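Local atomic coordinates of septation protein imp2 (Schizosaccharomyces pombe, PDB entry 5C1F), a protein that helps disassemble the medial ring during septation in fission yeast, and links the cytoskeleton to the membrane by binding phospholipids. Residues A[47-52]-A[88-93]. Numbering follows the deposited sequence.
Sequences IEEDYA and SHLQIS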
ATOM      1  N   ILE A  47      -3.899   7.503  -0.177  1.00 22.93           N
ATOM      2  CA  ILE A  47      -2.941   6.610   0.463  1.00 30.40           C
ATOM      3  C   ILE A  47      -2.624   5.443  -0.465  1.00 19.20           C
ATOM      4  O   ILE A  47      -1.461   5.089  -0.659  1.00 21.94           O
ATOM      5  CB  ILE A  47      -3.469   6.076   1.814  1.00 31.90           C
ATOM      6  CG1 ILE A  47      -3.555   7.209   2.837  1.00 28.71           C
ATOM      7  CG2 ILE A  47      -2.578   4.958   2.339  1.00 19.62           C
ATOM      8  CD1 ILE A  47      -4.163   6.798   4.162  1.00 30.64           C
ATOM      9  N   GLU A  48      -3.665   4.865  -1.054  1.00 18.65           N
ATOM     10  CA  GLU A  48      -3.494   3.736  -1.960  1.00 20.49           C
ATOM     11  C   GLU A  48      -2.740   4.137  -3.223  1.00 22.25           C
ATOM     12  O   GLU A  48      -1.898   3.390  -3.721  1.00 25.57           O
ATOM     13  CB  GLU A  48      -4.850   3.139  -2.333  1.00 17.70           C
ATOM     14  CG  GLU A  48      -4.758   1.779  -3.014  1.00 26.05           C
ATOM     15  CD  GLU A  48      -4.396   0.665  -2.042  1.00 22.72           C
ATOM     16  OE1 GLU A  48      -4.313   0.939  -0.826  1.00 19.85           O
ATOM     17  OE2 GLU A  48      -4.201  -0.486  -2.491  1.00 18.83           O
ATOM     18  N   GLU A  49      -3.044   5.325  -3.735  1.00 24.46           N
ATOM     19  CA  GLU A  49      -2.414   5.816  -4.954  1.00 29.15           C
ATOM     20  C   GLU A  49      -0.916   6.025  -4.753  1.00 19.88           C
ATOM     21  O   GLU A  49      -0.106   5.571  -5.559  1.00 30.19           O
ATOM     22  CB  GLU A  49      -3.073   7.121  -5.409  1.00 24.14           C
ATOM     23  CG  GLU A  49      -2.553   7.649  -6.740  1.00 29.88           C
ATOM     24  CD  GLU A  49      -3.248   8.933  -7.172  1.00 37.35           C
ATOM     25  OE1 GLU A  49      -4.162   9.389  -6.455  1.00 43.44           O
ATOM     26  OE2 GLU A  49      -2.879   9.485  -8.229  1.00 40.78           O
ATOM     27  N   ASP A  50      -0.565   6.719  -3.674  1.00 20.34           N
ATOM     28  CA  ASP A  50       0.830   6.969  -3.322  1.00 20.86           C
ATOM     29  C   ASP A  50       1.607   5.662  -3.181  1.00 28.00           C
ATOM     30  O   ASP A  50       2.738   5.539  -3.652  1.00 25.71           O
ATOM     31  CB  ASP A  50       0.912   7.774  -2.024  1.00 27.35           C
ATOM     32  CG  ASP A  50       2.341   8.053  -1.595  1.00 41.81           C
ATOM     33  OD1 ASP A  50       3.169   8.404  -2.463  1.00 46.23           O
ATOM     34  OD2 ASP A  50       2.639   7.923  -0.387  1.00 49.31           O
ATOM     35  N   TYR A  51       0.980   4.697  -2.513  1.00 19.26           N
ATOM     36  CA  TYR A  51       1.502   3.346  -2.354  1.00 18.56           C
ATOM     37  C   TYR A  51       1.786   2.720  -3.723  1.00 23.34           C
ATOM     38  O   TYR A  51       2.883   2.218  -3.979  1.00 20.12           O
ATOM     39  CB  TYR A  51       0.491   2.516  -1.558  1.00 22.21           C
ATOM     40  CG  TYR A  51       0.921   1.133  -1.115  1.00 20.60           C
ATOM     41  CD1 TYR A  51       2.082   0.935  -0.378  1.00 23.71           C
ATOM     42  CD2 TYR A  51       0.123   0.029  -1.381  1.00 21.32           C
ATOM     43  CE1 TYR A  51       2.453  -0.339   0.046  1.00 21.92           C
ATOM     44  CE2 TYR A  51       0.481  -1.240  -0.960  1.00 21.34           C
ATOM     45  CZ  TYR A  51       1.644  -1.421  -0.249  1.00 23.51           C
ATOM     46  OH  TYR A  51       1.994  -2.691   0.163  1.00 21.91           O
ATOM     47  N   ALA A  52       0.794   2.778  -4.604  1.00 19.82           N
ATOM     48  CA  ALA A  52       0.933   2.270  -5.962  1.00 21.67           C
ATOM     49  C   ALA A  52       2.055   2.969  -6.731  1.00 20.29           C
ATOM     50  O   ALA A  52       2.869   2.313  -7.380  1.00 20.54           O
ATOM     51  CB  ALA A  52      -0.377   2.415  -6.703  1.00 18.21           C
ATOM     52  N   SER A  88      -1.924  -3.189 -10.091  1.00 17.89           N
ATOM     53  CA  SER A  88      -3.164  -3.558  -9.429  1.00 17.74           C
ATOM     54  C   SER A  88      -3.550  -2.496  -8.407  1.00 33.24           C
ATOM     55  O   SER A  88      -4.674  -1.997  -8.414  1.00 17.64           O
ATOM     56  CB  SER A  88      -3.030  -4.928  -8.760  1.00 22.66           C
ATOM     57  OG  SER A  88      -4.172  -5.237  -7.976  1.00 20.17           O
ATOM     58  N   HIS A  89      -2.607  -2.146  -7.537  1.00 17.06           N
ATOM     59  CA  HIS A  89      -2.861  -1.135  -6.516  1.00 26.30           C
ATOM     60  C   HIS A  89      -3.233   0.218  -7.131  1.00 17.44           C
ATOM     61  O   HIS A  89      -4.036   0.953  -6.558  1.00 18.57           O
ATOM     62  CB  HIS A  89      -1.648  -0.994  -5.593  1.00 20.19           C
ATOM     63  CG  HIS A  89      -1.547  -2.077  -4.566  1.00 22.70           C
ATOM     64  ND1 HIS A  89      -2.318  -2.090  -3.421  1.00 21.90           N
ATOM     65  CD2 HIS A  89      -0.776  -3.188  -4.508  1.00 16.25           C
ATOM     66  CE1 HIS A  89      -2.022  -3.159  -2.706  1.00 21.63           C
ATOM     67  NE2 HIS A  89      -1.092  -3.844  -3.344  1.00 16.19           N
ATOM     68  N   LEU A  90      -2.675   0.540  -8.295  1.00 17.91           N
ATOM     69  CA  LEU A  90      -3.037   1.782  -8.977  1.00 21.36           C
ATOM     70  C   LEU A  90      -4.483   1.724  -9.459  1.00 27.36           C
ATOM     71  O   LEU A  90      -5.233   2.693  -9.315  1.00 24.35           O
ATOM     72  CB  LEU A  90      -2.102   2.064 -10.156  1.00 24.68           C
ATOM     73  CG  LEU A  90      -2.325   3.412 -10.852  1.00 26.92           C
ATOM     74  CD1 LEU A  90      -2.138   4.563  -9.873  1.00 22.21           C
ATOM     75  CD2 LEU A  90      -1.405   3.575 -12.050  1.00 28.88           C
ATOM     76  N   GLN A  91      -4.862   0.583 -10.028  1.00 18.88           N
ATOM     77  CA  GLN A  91      -6.235   0.348 -10.461  1.00 24.47           C
ATOM     78  C   GLN A  91      -7.195   0.396  -9.266  1.00 23.85           C
ATOM     79  O   GLN A  91      -8.279   0.969  -9.352  1.00 24.76           O
ATOM     80  CB  GLN A  91      -6.339  -1.001 -11.187  1.00 19.47           C
ATOM     81  CG  GLN A  91      -7.758  -1.469 -11.506  1.00 32.66           C
ATOM     82  CD  GLN A  91      -8.398  -0.710 -12.657  1.00 41.09           C
ATOM     83  OE1 GLN A  91      -8.648   0.492 -12.563  1.00 44.72           O
ATOM     84  NE2 GLN A  91      -8.673  -1.415 -13.749  1.00 44.99           N
ATOM     85  N   ILE A  92      -6.782  -0.191  -8.148  1.00 24.89           N
ATOM     86  CA  ILE A  92      -7.603  -0.200  -6.941  1.00 24.50           C
ATOM     87  C   ILE A  92      -7.811   1.216  -6.403  1.00 23.10           C
ATOM     88  O   ILE A  92      -8.921   1.581  -6.012  1.00 21.06           O
ATOM     89  CB  ILE A  92      -6.981  -1.087  -5.839  1.00 22.72           C
ATOM     90  CG1 ILE A  92      -6.963  -2.549  -6.287  1.00 23.89           C
ATOM     91  CG2 ILE A  92      -7.769  -0.966  -4.539  1.00 21.01           C
ATOM     92  CD1 ILE A  92      -8.345  -3.130  -6.521  1.00 17.75           C
ATOM     93  N   SER A  93      -6.749   2.018  -6.398  1.00 19.05           N
ATOM     94  CA  SER A  93      -6.852   3.392  -5.915  1.00 18.32           C
ATOM     95  C   SER A  93      -7.791   4.204  -6.802  1.00 24.43           C
ATOM     96  O   SER A  93      -8.518   5.071  -6.314  1.00 22.92           O
ATOM     97  CB  SER A  93      -5.474   4.056  -5.855  1.00 22.36           C
ATOM     98  OG  SER A  93      -4.978   4.344  -7.149  1.00 22.33           O
TER
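Glu48 leaves its helix with CG opposite the backbone N (chi1 -167°) and then bends at chi2, which carries its carboxylate across to His89, whose own CG lies beside its backbone N. The resulting bond, His89 ND1 to Glu48 OE2 at 2.6 Å, is nearly straight (N-H...O 167°), with the oxygen in the imidazole plane but the donor above the carboxylate plane. Tyr51 supplies a T-shaped stack, its edge directed at the imidazole face, with ring centroids 5.0 Å apart and planes at 83°. Beside this polar pair, segments 47-52 and 88-93, on helices 18-59 and 69-155, run antiparallel with axes 8.1 Å apart at closest approach, consistent with small side chains there: Ala52 CB sits 3.4 Å from Leu90 N, and Ser93 CB 3.5 Å from Glu49 N. Ser93 OG turns back to Leu90 O at 2.7 Å. His89 NE2 is hydrogen-bonded to Asp240 on helix 162-252. Replacing His89 with a leucine would probably leave Glu48 OE2 and Asp240 without their shared imidazole partner. Glu48 OE1 forms a salt bridge with Arg44 of its own chain and a hydrogen bond with Tyr51 OH of the second subunit, so this buried polar network joins three F-BAR helices to the dimer interface; carboxylates at both imidazole nitrogens would probably favour a cationic His89.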